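Side-chain contacts in toxin FitB (Neisseria gonorrhoeae, PDB 2H1C), which acts as the toxin of a type II toxin-antitoxin pair, a probable magnesium-dependent ribonuclease with a PIN domain, bound by its antitoxin FitA: residues A23-D26 with S27-L30; E61-E64 with Q65-P69. All blocks are in the same frame, centred on the assembly; numbering follows the deposited sequence.

Contact 1. Residues A23-D26 with S27-L30; sequences AWLD and SLIL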
ATOM      1  N   ALA A  23      26.175 -11.042  -5.741  1.00 13.88           N
ATOM      2  CA  ALA A  23      26.591 -12.350  -5.219  1.00 15.33           C
ATOM      3  C   ALA A  23      25.649 -12.872  -4.132  1.00 15.03           C
ATOM      4  O   ALA A  23      25.328 -14.082  -4.082  1.00 13.14           O
ATOM      5  CB  ALA A  23      28.032 -12.283  -4.669  1.00 14.22           C
ATOM      6  N   TRP A  24      25.226 -11.987  -3.231  1.00 13.86           N
ATOM      7  CA  TRP A  24      24.313 -12.408  -2.173  1.00 13.65           C
ATOM      8  C   TRP A  24      23.006 -12.905  -2.782  1.00 12.41           C
ATOM      9  O   TRP A  24      22.459 -13.926  -2.362  1.00 12.06           O
ATOM     10  CB  TRP A  24      23.991 -11.256  -1.219  1.00 11.94           C
ATOM     11  CG  TRP A  24      23.027 -11.676  -0.151  1.00 14.98           C
ATOM     12  CD1 TRP A  24      23.277 -12.485   0.924  1.00 12.76           C
ATOM     13  CD2 TRP A  24      21.630 -11.359  -0.097  1.00 14.24           C
ATOM     14  NE1 TRP A  24      22.116 -12.693   1.645  1.00 16.90           N
ATOM     15  CE2 TRP A  24      21.096 -12.007   1.041  1.00 16.39           C
ATOM     16  CE3 TRP A  24      20.779 -10.588  -0.903  1.00 16.93           C
ATOM     17  CZ2 TRP A  24      19.745 -11.902   1.396  1.00 19.40           C
ATOM     18  CZ3 TRP A  24      19.439 -10.488  -0.552  1.00 14.22           C
ATOM     19  CH2 TRP A  24      18.937 -11.141   0.590  1.00 14.05           C
ATOM     20  N   LEU A  25      22.487 -12.161  -3.750  1.00 13.10           N
ATOM     21  CA  LEU A  25      21.243 -12.577  -4.380  1.00 14.25           C
ATOM     22  C   LEU A  25      21.417 -13.965  -5.014  1.00 17.10           C
ATOM     23  O   LEU A  25      20.497 -14.782  -4.992  1.00 15.73           O
ATOM     24  CB  LEU A  25      20.819 -11.566  -5.441  1.00 14.14           C
ATOM     25  CG  LEU A  25      20.276 -10.228  -4.928  1.00 13.38           C
ATOM     26  CD1 LEU A  25      20.268  -9.229  -6.083  1.00 15.24           C
ATOM     27  CD2 LEU A  25      18.865 -10.403  -4.357  1.00 13.05           C
ATOM     28  N   ASP A  26      22.601 -14.229  -5.568  1.00 17.71           N
ATOM     29  CA  ASP A  26      22.886 -15.523  -6.206  1.00 19.52           C
ATOM     30  C   ASP A  26      23.006 -16.705  -5.250  1.00 20.51           C
ATOM     31  O   ASP A  26      22.958 -17.851  -5.680  1.00 20.72           O
ATOM     32  CB  ASP A  26      24.173 -15.451  -7.032  1.00 21.25           C
ATOM     33  CG  ASP A  26      23.992 -14.688  -8.312  1.00 27.97           C
ATOM     34  OD1 ASP A  26      22.847 -14.641  -8.816  1.00 30.10           O
ATOM     35  OD2 ASP A  26      25.000 -14.155  -8.831  1.00 31.37           O
ATOM     36  N   SER A  27      23.176 -16.432  -3.965  1.00 19.04           N
ATOM     37  CA  SER A  27      23.302 -17.503  -2.986  1.00 18.27           C
ATOM     38  C   SER A  27      21.940 -17.937  -2.450  1.00 17.53           C
ATOM     39  O   SER A  27      21.831 -18.941  -1.745  1.00 17.89           O
ATOM     40  CB  SER A  27      24.175 -17.049  -1.814  1.00 20.00           C
ATOM     41  OG  SER A  27      23.518 -16.060  -1.022  1.00 19.44           O
ATOM     42  N   LEU A  28      20.899 -17.183  -2.778  1.00 14.69           N
ATOM     43  CA  LEU A  28      19.565 -17.496  -2.278  1.00 12.26           C
ATOM     44  C   LEU A  28      18.837 -18.598  -3.037  1.00 13.79           C
ATOM     45  O   LEU A  28      19.067 -18.795  -4.233  1.00 14.28           O
ATOM     46  CB  LEU A  28      18.689 -16.236  -2.306  1.00 11.47           C
ATOM     47  CG  LEU A  28      19.223 -14.983  -1.610  1.00 14.67           C
ATOM     48  CD1 LEU A  28      18.217 -13.852  -1.829  1.00 13.55           C
ATOM     49  CD2 LEU A  28      19.442 -15.242  -0.128  1.00 15.96           C
ATOM     50  N   ILE A  29      17.965 -19.326  -2.333  1.00 10.00           N
ATOM     51  CA  ILE A  29      17.158 -20.358  -2.988  1.00 14.76           C
ATOM     52  C   ILE A  29      15.912 -19.587  -3.423  1.00 14.07           C
ATOM     53  O   ILE A  29      15.210 -19.028  -2.585  1.00 12.11           O
ATOM     54  CB  ILE A  29      16.741 -21.483  -2.027  1.00 14.17           C
ATOM     55  CG1 ILE A  29      17.951 -22.362  -1.694  1.00 19.57           C
ATOM     56  CG2 ILE A  29      15.653 -22.337  -2.661  1.00 19.22           C
ATOM     57  CD1 ILE A  29      18.963 -21.674  -0.837  1.00 26.27           C
ATOM     58  N   LEU A  30      15.655 -19.551  -4.727  1.00 15.72           N
ATOM     59  CA  LEU A  30      14.529 -18.784  -5.276  1.00 15.86           C
ATOM     60  C   LEU A  30      13.179 -18.962  -4.589  1.00 16.85           C
ATOM     61  O   LEU A  30      12.473 -17.982  -4.310  1.00 10.94           O
ATOM     62  CB  LEU A  30      14.370 -19.093  -6.758  1.00 18.13           C
ATOM     63  CG  LEU A  30      13.382 -18.248  -7.559  1.00 19.76           C
ATOM     64  CD1 LEU A  30      13.742 -16.775  -7.431  1.00 20.05           C
ATOM     65  CD2 LEU A  30      13.406 -18.688  -9.021  1.00 21.60           C
TER

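Contact 2. Residues E61-E64 with Q65-P69; sequences ERLE and QSILP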
ATOM      1  N   GLU A  61       9.271  -5.367 -20.971  1.00 18.41           N
ATOM      2  CA  GLU A  61       9.196  -6.750 -21.441  1.00 18.67           C
ATOM      3  C   GLU A  61       9.951  -7.676 -20.492  1.00 17.09           C
ATOM      4  O   GLU A  61       9.441  -8.721 -20.098  1.00 15.10           O
ATOM      5  CB  GLU A  61       9.798  -6.873 -22.848  1.00 24.86           C
ATOM      6  CG  GLU A  61       9.927  -8.305 -23.372  1.00 34.36           C
ATOM      7  CD  GLU A  61       8.635  -8.842 -23.973  1.00 43.59           C
ATOM      8  OE1 GLU A  61       8.156  -8.261 -24.979  1.00 48.81           O
ATOM      9  OE2 GLU A  61       8.098  -9.849 -23.448  1.00 45.13           O
ATOM     10  N   ARG A  62      11.170  -7.291 -20.120  1.00 14.53           N
ATOM     11  CA  ARG A  62      11.956  -8.129 -19.234  1.00 14.50           C
ATOM     12  C   ARG A  62      11.343  -8.255 -17.846  1.00 15.48           C
ATOM     13  O   ARG A  62      11.343  -9.340 -17.253  1.00 12.76           O
ATOM     14  CB  ARG A  62      13.382  -7.599 -19.136  1.00 17.64           C
ATOM     15  CG  ARG A  62      14.141  -7.771 -20.430  1.00 18.80           C
ATOM     16  CD  ARG A  62      14.286  -9.241 -20.783  1.00 19.84           C
ATOM     17  NE  ARG A  62      15.061  -9.394 -22.009  1.00 32.65           N
ATOM     18  CZ  ARG A  62      14.565  -9.225 -23.230  1.00 33.93           C
ATOM     19  NH1 ARG A  62      13.288  -8.908 -23.391  1.00 33.26           N
ATOM     20  NH2 ARG A  62      15.352  -9.347 -24.292  1.00 39.00           N
ATOM     21  N   LEU A  63      10.815  -7.160 -17.321  1.00 13.57           N
ATOM     22  CA  LEU A  63      10.197  -7.222 -15.999  1.00 14.05           C
ATOM     23  C   LEU A  63       9.006  -8.179 -16.000  1.00 15.07           C
ATOM     24  O   LEU A  63       8.914  -9.094 -15.173  1.00 13.58           O
ATOM     25  CB  LEU A  63       9.718  -5.835 -15.560  1.00 13.52           C
ATOM     26  CG  LEU A  63       9.044  -5.795 -14.180  1.00 13.85           C
ATOM     27  CD1 LEU A  63      10.027  -6.290 -13.103  1.00 14.07           C
ATOM     28  CD2 LEU A  63       8.601  -4.377 -13.878  1.00 16.06           C
ATOM     29  N   GLU A  64       8.102  -7.973 -16.947  1.00 13.07           N
ATOM     30  CA  GLU A  64       6.891  -8.781 -17.014  1.00 14.17           C
ATOM     31  C   GLU A  64       7.084 -10.236 -17.450  1.00 17.01           C
ATOM     32  O   GLU A  64       6.486 -11.154 -16.867  1.00 15.17           O
ATOM     33  CB  GLU A  64       5.879  -8.101 -17.945  1.00 15.61           C
ATOM     34  CG  GLU A  64       5.466  -6.672 -17.527  1.00 16.17           C
ATOM     35  CD  GLU A  64       4.872  -6.597 -16.116  1.00 20.35           C
ATOM     36  OE1 GLU A  64       4.259  -7.587 -15.659  1.00 22.29           O
ATOM     37  OE2 GLU A  64       4.997  -5.533 -15.463  1.00 21.79           O
ATOM     38  N   GLN A  65       7.924 -10.451 -18.457  1.00 17.41           N
ATOM     39  CA  GLN A  65       8.131 -11.795 -18.993  1.00 20.34           C
ATOM     40  C   GLN A  65       9.318 -12.595 -18.477  1.00 20.65           C
ATOM     41  O   GLN A  65       9.375 -13.806 -18.687  1.00 20.42           O
ATOM     42  CB  GLN A  65       8.230 -11.736 -20.523  1.00 24.17           C
ATOM     43  CG  GLN A  65       6.937 -11.328 -21.226  1.00 36.10           C
ATOM     44  CD  GLN A  65       5.773 -12.251 -20.873  1.00 42.83           C
ATOM     45  OE1 GLN A  65       4.906 -11.900 -20.065  1.00 46.07           O
ATOM     46  NE2 GLN A  65       5.760 -13.444 -21.470  1.00 46.19           N
ATOM     47  N   SER A  66      10.261 -11.940 -17.811  1.00 15.72           N
ATOM     48  CA  SER A  66      11.441 -12.651 -17.324  1.00 16.25           C
ATOM     49  C   SER A  66      11.669 -12.564 -15.823  1.00 17.16           C
ATOM     50  O   SER A  66      12.066 -13.549 -15.187  1.00 18.37           O
ATOM     51  CB  SER A  66      12.698 -12.126 -18.023  1.00 18.59           C
ATOM     52  OG  SER A  66      12.689 -12.430 -19.405  1.00 21.65           O
ATOM     53  N   ILE A  67      11.438 -11.384 -15.256  1.00 15.34           N
ATOM     54  CA  ILE A  67      11.675 -11.202 -13.819  1.00 14.21           C
ATOM     55  C   ILE A  67      10.526 -11.638 -12.919  1.00 15.06           C
ATOM     56  O   ILE A  67      10.709 -12.501 -12.062  1.00 12.30           O
ATOM     57  CB  ILE A  67      12.041  -9.730 -13.495  1.00 13.08           C
ATOM     58  CG1 ILE A  67      13.354  -9.358 -14.184  1.00 15.54           C
ATOM     59  CG2 ILE A  67      12.200  -9.542 -11.981  1.00 13.22           C
ATOM     60  CD1 ILE A  67      13.647  -7.869 -14.142  1.00 18.73           C
ATOM     61  N   LEU A  68       9.343 -11.058 -13.112  1.00 12.96           N
ATOM     62  CA  LEU A  68       8.208 -11.409 -12.270  1.00 13.93           C
ATOM     63  C   LEU A  68       7.827 -12.899 -12.258  1.00 11.97           C
ATOM     64  O   LEU A  68       7.384 -13.409 -11.236  1.00 10.87           O
ATOM     65  CB  LEU A  68       6.998 -10.527 -12.606  1.00 14.45           C
ATOM     66  CG  LEU A  68       7.156  -9.032 -12.295  1.00 14.68           C
ATOM     67  CD1 LEU A  68       5.810  -8.322 -12.556  1.00 13.52           C
ATOM     68  CD2 LEU A  68       7.582  -8.825 -10.833  1.00 17.29           C
ATOM     69  N   PRO A  69       7.991 -13.615 -13.388  1.00 11.79           N
ATOM     70  CA  PRO A  69       7.641 -15.038 -13.363  1.00 13.20           C
ATOM     71  C   PRO A  69       8.489 -15.806 -12.340  1.00 11.40           C
ATOM     72  O   PRO A  69       8.081 -16.856 -11.866  1.00 11.93           O
ATOM     73  CB  PRO A  69       7.916 -15.482 -14.792  1.00 12.72           C
ATOM     74  CG  PRO A  69       7.572 -14.255 -15.583  1.00 14.75           C
ATOM     75  CD  PRO A  69       8.254 -13.173 -14.768  1.00 13.63           C
TER

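Contact 1. Residues A23-D26 with S27-L30
Leu28 folds back over the indole of Trp24 where the helix 19-27 of this PIN domain runs out, in the turn that leads on to strand 33-36. The apolar part of the contact rests on both methyls of that leucine. CD1 lies over the six-membered ring, 3.9 Å from its centroid and 20° off the ring normal, a CH-pi contact. CD2 covers the same ring system nearer its rim, 3.7 Å from CZ2 of Trp24. The indole reaches this place because its CG is anti to the backbone N (chi1 179°) and beside the carbonyl carbon, which directs the ring toward Leu28. There it also packs on Ile2 and Leu4 of strand 2-4 and meets the ring of Phe134. Leu25 adds a looser touch, its CD2 4.3 Å from Leu28 CD1.

In the polar part the helix tightens. Two i to i+3 bonds, Ser27 N to Trp24 O at 3.1 Å and Leu28 N to Leu25 O at 3.3 Å, carry the turn, while the i to i+4 link from Ser27 N to Ala23 O is weak. The carboxylate of Asp26 is engaged outside the turn: OD1 is hydrogen-bonded to the backbone of the bound peptide.

Ser27 thus grips the carbonyl of Trp24 twice. Its N approaches from above the carbonyl plane, and its hydroxyl, placed by a chi1 of 70°, donates from much closer to that plane, with OG 2.7 Å from Trp24 O.

Contact 2. Residues E61-E64 with Q65-P69
The carboxylate of Glu61 and the side-chain amide of Gln65 stand almost perpendicular, their planes 86° apart, and the carboxylate lies against the aliphatic CB and CG of the glutamine, though OE2 comes too near CG for the exact spacing to be trusted. The guanidinium of Arg62 has Glu61 CG at its edge, in plane. Outside the turn, the bound peptide offers an acidic side chain that pairs with Arg62 NE in a salt bridge, and an apolar one that meets Ile67. The Glu64 carboxylate lies beside Leu68, with OE1 3.5 Å from CD1; both chains point the same way.

The helix widens here into a pi-type turn. Arg62 O is shared by an i+4 donor, Ser66 N, and an i+5 donor, Ile67 N, each at 2.9 Å. Leu68 N reaches Leu63 O at 2.9 Å, also i to i+5, with an almost straight N-H...O angle of 176°. Leu63 has CG opposite its backbone N (chi1 180°), directing CD1 to Leu68 CG at 4.1 Å and Ile67 CB at 4.0 Å.

The turn packs against helix 37-48: Leu63 on Arg44 and Val47, Leu68 on Val40 and Arg44, with Glu64 OE2 salt-bridged to Arg44 NE.

In the fold
Contact 1 lies at the end of helix 19-27 and contact 2 in the last part of helix 53-67 and the residues just after it, in the same PIN domain; their centres are 18 Å apart and their nearest atoms about 6 Å, without touching. Leu30, the last residue of contact 1, packs on Leu70, which directly follows contact 2. The bound peptide touches both contacts. Toward the predicted magnesium site, the side chain of Trp24 in contact 1 comes within about 9 Å of that of Asp5. A bound magnesium ion lies about 11 Å from the side chain of Leu25. In contact 2 the side chain of Glu64 is about 5 Å from a bound magnesium ion, too far for direct coordination.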